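Side-chain contacts in exopolygalacturonate lyase (Vibrio vulnificus, PDB 5A29), which probably cleaves pectic polysaccharides such as polygalacturonate by beta-elimination, as a metal-binding lyase of polysaccharide lyase family 2: residues 345-350 and 424-429; 434-439 and 446-451; 525-530 and 534-539. All blocks are in the same frame, centred on the assembly; numbering follows the deposited sequence.

Contact 1: 345-350 and 424-429; sequences HLAEQR and YRLQAD. With EDO (1,2-ethanediol), chain M.
The carboxylate of Glu348 is held at both oxygens by Arg425, in a bidentate, end-on salt bridge that joins the C-terminal turns of helices 331-349 and 417-426. Arg425 NH1 reaches Glu348 OE2 over 2.8 Å in a nearly straight bond (173° at the hydrogen), while Arg425 NH2 meets Glu348 OE1 at 3.1 Å. Both oxygens lie close to the guanidinium plane, but the carboxylate is turned 44° against it: OE1 is approached on its syn side but tilted out of the carboxylate plane, and OE2 from above it. Glu348 gets there fully stretched, with CG anti to the backbone N (chi1 -168°), whereas the Arg425 chain bends at chi3 and swings its guanidinium toward the other helix. The salt bridge with Arg425 should favour an ionised Glu348. Glu475 of helix 467-480 takes Arg425 NE, so the arginine is shared between two acidic side chains and its rotation is largely fixed.

Beneath the ion pair, Leu426 points at helix 331-349 and crosses the Glu348 chain at about a right angle, its CD2 lying 3.9 Å from Glu348 CG. Its other methyl, CD1, rests 4.2 Å from Ala347 CB, an apolar touch with the buried Ala347. A 1,2-ethanediol, probably from the crystallisation liquor, sits beside the bridge, with its O2 3.1 Å from Glu348 OE1.

Contact 2: 434-439 and 446-451; sequences QLAANM and GSLGND
Leu448 supplies the apolar part of this contact, between helix 430-442 and the chain that returns along it after a short connection. Its CG stands anti to the carbonyl carbon (chi1 -54°), and from there CD1 reaches the helix backbone, 3.7 Å from Ala437 CA. CD1 also touches the methyls of two successive alanines, 4.4 Å from Ala436 CB and 4.3 Å from Ala437 CB. The small alanine side chains let the leucine branch come close to the main chain of the helix.

The polar links run through water. One molecule donates to Ala437 O at 2.9 Å and to Gly446 O at 2.7 Å, and accepts from Leu448 N at 3.0 Å, tying a helix carbonyl to both ends of the 446-448 backbone. A second water accepts from Gln434 NE2 at 3.0 Å and reaches Asn450 O only weakly; the glutamine, bent at chi2, curls its amide back toward this carbonyl.

Leu448 also packs on Trp433 and Thr440 of helix 430-442, and Trp433 NE1 is hydrogen-bonded to Gly449 O. Ala436 also meets Leu417 and Leu421 of helix 417-426, while on the returning chain Ser447 pairs with Thr457 in a two-stranded antiparallel sheet.

Contact 3: 525-530 and 534-539; sequences LLTLDA and GKTAQV
Val539 has its CG1 anti to the backbone N (chi1 176°), which sends one methyl to Thr527 and the other to Ala530, two residues three apart on helix 521-532. Both methyl contacts belong to one of two deposited conformers of the valine. CG2 lies 3.4 Å from Ala530 CB, tighter than usual for two carbons, but that tightness is doubtful. CG1 lies 3.7 Å from Thr527 OG1, a plain van der Waals contact; the hydroxyl itself is hydrogen-bonded to Leu523 O, one turn back. At chi1 -60° the threonine sets OG1 beside its own backbone N and turns CG2 the other way, to 4.3 Å from Thr536 CG2. Thr536 OG1 in turn pairs with Thr531 OG1.

The chain comes back over the helix through a Schellman motif. Gly534, with positive phi, is the C' residue; Lys535 N bonds Ala530 O at 2.7 Å and Gly534 N turns to Thr531 O. The Lys535 N-H points almost straight at the oxygen (170°), although the donor stands above the carbonyl plane. A short 3-10 segment, 536-538, then carries the chain round to Val539, whose N bonds Thr536 O. Ala530 thus meets the returning chain through its carbonyl, bonded by the Lys535 amide, and through its methyl, which faces Val539.

Several helices surround this helix end. Val539 and Ala530 both touch helix 88-101, at Ala96 and Val100 respectively, and the Lys535 amine extends away from helix 521-532 to a salt bridge with Glu102. Thr527 packs on Phe471 and Ile474 of helix 467-480, Leu528 faces helix 484-500, and Leu525 and Leu526 both rest on Val36 of helix 27-46.

How the contacts relate
Along the chain the three contacts follow in series, each closing before the next opens. Contacts 1 and 2 are linked directly, since helices 417-426 and 430-442 are consecutive; their centres lie about 19 Å apart and their nearest atoms about 5 Å. Contact 3 comes later in sequence, its centre about 19 Å from the centre of contact 1 and about 24 Å from that of contact 2. Helix 467-480 relates it to contact 1, meeting Arg425 of one and Thr527 and Thr536 of the other. All three lie away from the manganese and tartrate sites. They join ends and returns of helices by a salt bridge, by leucine packing with bridging waters, and by a Schellman motif.

Contact 1: 345-350 and 424-429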
# COMPACT_ATOMS: atom_id res chain seq x y z
N HIS A 345 -0.90 12.71 2.30
CA HIS A 345 -0.26 13.19 1.07
C HIS A 345 -1.22 14.15 0.30
O HIS A 345 -0.81 15.21 -0.18
CB HIS A 345 0.10 11.96 0.19
CG HIS A 345 0.52 12.33 -1.18
ND1 HIS A 345 1.62 13.11 -1.43
CD2 HIS A 345 -0.05 12.08 -2.39
CE1 HIS A 345 1.75 13.27 -2.74
NE2 HIS A 345 0.76 12.64 -3.35
N LEU A 346 -2.48 13.80 0.21
CA LEU A 346 -3.49 14.65 -0.46
C LEU A 346 -3.75 15.93 0.33
O LEU A 346 -3.89 17.03 -0.26
CB LEU A 346 -4.81 13.86 -0.59
CG LEU A 346 -4.81 12.66 -1.51
CD1 LEU A 346 -6.17 11.97 -1.49
CD2 LEU A 346 -4.37 12.96 -2.96
N ALA A 347 -3.75 15.85 1.66
CA ALA A 347 -3.96 17.06 2.43
C ALA A 347 -2.86 18.08 2.12
O ALA A 347 -3.12 19.30 2.06
CB ALA A 347 -3.96 16.80 3.93
N GLU A 348 -1.61 17.60 2.11
CA GLU A 348 -0.45 18.41 1.88
C GLU A 348 -0.40 18.91 0.43
O GLU A 348 -0.14 20.08 0.21
CB GLU A 348 0.86 17.65 2.13
CG GLU A 348 2.02 18.61 2.17
CD GLU A 348 3.36 17.98 2.53
OE1 GLU A 348 3.45 16.73 2.62
OE2 GLU A 348 4.33 18.76 2.73
N GLN A 349 -0.67 18.04 -0.53
CA GLN A 349 -0.61 18.39 -1.93
C GLN A 349 -1.63 19.53 -2.23
O GLN A 349 -1.32 20.50 -2.92
CB GLN A 349 -0.92 17.18 -2.75
CG GLN A 349 -0.83 17.40 -4.25
CD GLN A 349 -1.20 16.15 -5.02
OE1 GLN A 349 -2.31 15.61 -4.87
NE2 GLN A 349 -0.29 15.67 -5.84
N ARG A 350 -2.82 19.40 -1.67
CA ARG A 350 -3.93 20.28 -1.97
C ARG A 350 -4.07 21.44 -1.02
O ARG A 350 -5.02 22.23 -1.15
CB ARG A 350 -5.21 19.48 -1.97
CG ARG A 350 -5.23 18.42 -3.05
CD ARG A 350 -6.52 17.60 -2.96
NE ARG A 350 -7.62 18.37 -3.57
CZ ARG A 350 -7.80 18.52 -4.89
NH1 ARG A 350 -6.94 17.98 -5.77
NH2 ARG A 350 -8.84 19.27 -5.35
N TYR A 424 1.96 15.10 12.32
CA TYR A 424 2.57 16.14 13.19
C TYR A 424 3.19 17.26 12.37
O TYR A 424 3.04 18.48 12.70
CB TYR A 424 3.61 15.55 14.16
CG TYR A 424 4.07 16.59 15.14
CD1 TYR A 424 5.14 17.48 14.81
CD2 TYR A 424 3.41 16.78 16.36
CE1 TYR A 424 5.54 18.48 15.73
CE2 TYR A 424 3.78 17.80 17.26
CZ TYR A 424 4.84 18.65 16.92
OH TYR A 424 5.21 19.64 17.78
N ARG A 425 3.92 16.89 11.32
CA ARG A 425 4.55 17.92 10.48
C ARG A 425 3.48 18.84 9.83
O ARG A 425 3.73 20.02 9.60
CB ARG A 425 5.39 17.28 9.36
CG ARG A 425 6.11 18.33 8.50
CD ARG A 425 7.13 17.77 7.51
NE ARG A 425 6.57 16.69 6.72
CZ ARG A 425 5.89 16.89 5.58
NH1 ARG A 425 5.67 18.14 5.15
NH2 ARG A 425 5.39 15.85 4.88
N LEU A 426 2.28 18.33 9.57
CA LEU A 426 1.19 19.18 9.07
C LEU A 426 0.42 19.94 10.15
O LEU A 426 -0.17 21.01 9.85
CB LEU A 426 0.21 18.36 8.21
CG LEU A 426 0.77 17.62 6.99
CD1 LEU A 426 -0.43 16.95 6.29
CD2 LEU A 426 1.53 18.58 6.05
N GLN A 427 0.24 19.34 11.32
CA GLN A 427 -0.59 19.90 12.41
C GLN A 427 0.10 19.49 13.68
O GLN A 427 -0.04 18.36 14.08
CB GLN A 427 -2.01 19.29 12.34
CG GLN A 427 -3.01 19.73 13.42
CD GLN A 427 -4.42 19.13 13.20
OE1 GLN A 427 -4.88 18.94 12.08
NE2 GLN A 427 -5.10 18.82 14.29
N ALA A 428 0.82 20.41 14.34
CA ALA A 428 1.63 20.10 15.54
C ALA A 428 0.89 19.70 16.85
O ALA A 428 1.00 20.35 17.91
CB ALA A 428 2.58 21.27 15.81
N ASP A 429 0.25 18.57 16.87
CA ASP A 429 -0.52 18.20 18.06
C ASP A 429 0.35 17.52 19.08
O ASP A 429 1.08 16.59 18.75
CB ASP A 429 -1.66 17.30 17.57
CG ASP A 429 -2.54 16.85 18.68
OD1 ASP A 429 -2.04 16.22 19.62
OD2 ASP A 429 -3.72 17.14 18.63
C1 EDO M . 4.03 13.40 2.50
O1 EDO M . 4.26 13.34 1.08
C2 EDO M . 2.50 13.55 2.70
O2 EDO M . 2.05 14.29 3.89

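Contact 2: 434-439 and 446-451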
# COMPACT_ATOMS: atom_id res chain seq x y z
N GLN A 434 3.62 12.95 21.74
CA GLN A 434 3.80 11.99 22.81
C GLN A 434 3.72 10.53 22.26
O GLN A 434 4.47 9.65 22.71
CB GLN A 434 2.69 12.13 23.87
CG GLN A 434 2.89 13.41 24.72
CD GLN A 434 4.19 13.31 25.49
OE1 GLN A 434 4.36 12.35 26.20
NE2 GLN A 434 5.15 14.22 25.26
N LEU A 435 2.87 10.32 21.30
CA LEU A 435 2.71 8.96 20.72
C LEU A 435 4.02 8.63 19.96
O LEU A 435 4.58 7.52 20.08
CB LEU A 435 1.52 9.02 19.77
CG LEU A 435 1.15 7.70 19.15
CD1 LEU A 435 0.92 6.70 20.26
CD2 LEU A 435 -0.10 7.86 18.27
N ALA A 436 4.53 9.60 19.17
CA ALA A 436 5.75 9.32 18.38
C ALA A 436 6.93 9.07 19.34
O ALA A 436 7.78 8.18 19.08
CB ALA A 436 6.08 10.49 17.44
N ALA A 437 7.06 9.85 20.41
CA ALA A 437 8.14 9.65 21.38
C ALA A 437 8.03 8.28 22.02
O ALA A 437 9.06 7.57 22.27
CB ALA A 437 8.13 10.74 22.51
N ASN A 438 6.79 7.89 22.33
CA ASN A 438 6.63 6.58 22.99
C ASN A 438 6.95 5.39 21.99
O ASN A 438 7.66 4.45 22.33
CB ASN A 438 5.20 6.44 23.62
CG ASN A 438 5.03 5.16 24.42
OD1 ASN A 438 4.80 4.09 23.85
ND2 ASN A 438 5.20 5.23 25.73
N MET A 439 6.46 5.50 20.78
CA MET A 439 6.73 4.48 19.75
C MET A 439 8.24 4.36 19.49
O MET A 439 8.79 3.24 19.45
CB MET A 439 6.02 4.81 18.44
CG MET A 439 4.44 4.71 18.47
SD MET A 439 3.89 5.01 16.76
CE MET A 439 2.18 4.39 17.07
N GLY A 446 16.00 5.44 21.33
CA GLY A 446 16.38 6.38 22.40
C GLY A 446 15.24 7.38 22.69
O GLY A 446 14.07 7.03 22.59
N SER A 447 15.58 8.63 23.03
CA SER A 447 14.61 9.67 23.45
C SER A 447 14.50 10.82 22.49
O SER A 447 15.51 11.59 22.29
CB SER A 447 14.97 10.28 24.83
OG SER A 447 15.02 9.19 25.73
N LEU A 448 13.28 11.08 22.00
CA LEU A 448 13.12 12.22 21.10
C LEU A 448 13.12 13.49 21.99
O LEU A 448 13.44 14.57 21.49
CB LEU A 448 11.79 12.25 20.38
CG LEU A 448 11.40 11.00 19.57
CD1 LEU A 448 10.17 11.29 18.74
CD2 LEU A 448 12.56 10.52 18.68
N GLY A 449 12.75 13.32 23.25
CA GLY A 449 12.55 14.46 24.22
C GLY A 449 11.08 14.88 24.36
O GLY A 449 10.22 14.40 23.63
N ASN A 450 10.82 15.85 25.23
CA ASN A 450 9.46 16.12 25.68
C ASN A 450 8.70 16.92 24.70
O ASN A 450 7.49 16.88 24.72
CB ASN A 450 9.47 16.91 27.01
CG ASN A 450 9.97 16.08 28.18
OD1 ASN A 450 9.77 14.86 28.23
ND2 ASN A 450 10.58 16.75 29.17
N ASP A 451 9.37 17.63 23.80
CA ASP A 451 8.62 18.26 22.70
C ASP A 451 9.54 18.49 21.52
O ASP A 451 10.72 18.11 21.59
CB ASP A 451 7.99 19.61 23.17
CG ASP A 451 9.03 20.58 23.66
OD1 ASP A 451 10.16 20.62 23.10
OD2 ASP A 451 8.73 21.35 24.58
O HOH W 1 4.15 16.56 23.75
O HOH W 2 11.85 8.46 22.13

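Contact 3: 525-530 and 534-539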
# COMPACT_ATOMS: atom_id res chain seq x y z
N LEU A 525 16.96 5.04 0.71
CA LEU A 525 18.38 5.51 0.65
C LEU A 525 18.55 6.80 -0.13
O LEU A 525 19.34 7.70 0.26
CB LEU A 525 19.32 4.38 0.08
CG LEU A 525 19.39 3.23 1.07
CD1 LEU A 525 19.99 2.01 0.30
CD2 LEU A 525 20.22 3.48 2.32
N LEU A 526 17.86 6.90 -1.26
CA LEU A 526 17.99 8.12 -2.07
C LEU A 526 17.28 9.30 -1.46
O LEU A 526 17.68 10.49 -1.66
CB LEU A 526 17.48 7.87 -3.47
CG LEU A 526 18.31 6.81 -4.18
CD1 LEU A 526 17.69 6.61 -5.56
CD2 LEU A 526 19.80 7.23 -4.31
N THR A 527 16.25 9.02 -0.66
CA THR A 527 15.52 10.17 -0.01
C THR A 527 16.49 10.75 1.06
O THR A 527 16.57 11.97 1.31
CB THR A 527 14.17 9.68 0.61
OG1 THR A 527 13.35 9.13 -0.46
CG2 THR A 527 13.35 10.88 1.23
N LEU A 528 17.21 9.86 1.77
CA LEU A 528 18.18 10.36 2.70
C LEU A 528 19.28 11.16 1.97
O LEU A 528 19.69 12.27 2.45
CB LEU A 528 18.81 9.24 3.51
CG LEU A 528 20.01 9.61 4.38
CD1 LEU A 528 19.65 10.71 5.38
CD2 LEU A 528 20.60 8.42 5.16
N ASP A 529 19.73 10.62 0.84
CA ASP A 529 20.80 11.34 0.10
C ASP A 529 20.26 12.71 -0.35
O ASP A 529 20.99 13.72 -0.33
CB ASP A 529 21.14 10.60 -1.17
CG ASP A 529 22.46 11.06 -1.73
OD1 ASP A 529 23.49 10.98 -1.00
OD2 ASP A 529 22.43 11.45 -2.92
N ALA A 530 19.01 12.74 -0.85
CA ALA A 530 18.40 14.03 -1.20
C ALA A 530 18.39 14.99 -0.01
O ALA A 530 18.65 16.20 -0.19
CB ALA A 530 16.99 13.80 -1.77
N GLY A 534 20.02 18.81 0.54
CA GLY A 534 18.93 19.82 0.61
C GLY A 534 17.87 19.73 -0.47
O GLY A 534 17.31 20.75 -0.84
N LYS A 535 17.58 18.55 -1.01
CA LYS A 535 16.59 18.38 -2.09
C LYS A 535 15.37 17.46 -1.73
O LYS A 535 14.80 16.85 -2.61
CB LYS A 535 17.25 17.77 -3.34
CG LYS A 535 18.49 18.43 -3.88
CD LYS A 535 19.14 17.40 -4.78
CE LYS A 535 20.48 17.80 -5.38
NZ LYS A 535 20.24 18.32 -6.74
N THR A 536 15.07 17.25 -0.46
CA THR A 536 14.07 16.21 -0.08
C THR A 536 12.76 16.30 -0.84
O THR A 536 12.24 15.28 -1.35
CB THR A 536 13.72 16.27 1.39
OG1 THR A 536 14.93 16.28 2.17
CG2 THR A 536 12.89 15.08 1.76
N ALA A 537 12.23 17.53 -0.90
CA ALA A 537 10.96 17.83 -1.54
C ALA A 537 10.96 17.41 -3.01
O ALA A 537 9.90 17.29 -3.61
CB ALA A 537 10.68 19.34 -1.42
N GLN A 538 12.13 17.19 -3.62
CA GLN A 538 12.12 16.92 -5.03
C GLN A 538 11.95 15.43 -5.36
O GLN A 538 11.79 15.07 -6.50
CB GLN A 538 13.41 17.45 -5.70
CG GLN A 538 13.48 19.00 -5.66
CD GLN A 538 14.88 19.53 -5.88
OE1 GLN A 538 15.57 19.10 -6.80
NE2 GLN A 538 15.32 20.44 -5.01
N VAL A 539 12.06 14.54 -4.37
CA VAL A 539 11.98 13.09 -4.62
C VAL A 539 10.53 12.59 -4.50
O VAL A 539 9.81 13.11 -3.70
CB VAL A 539 12.85 12.38 -3.56
CG1 VAL A 539 12.74 10.87 -3.68
CG2 VAL A 539 14.31 12.86 -3.65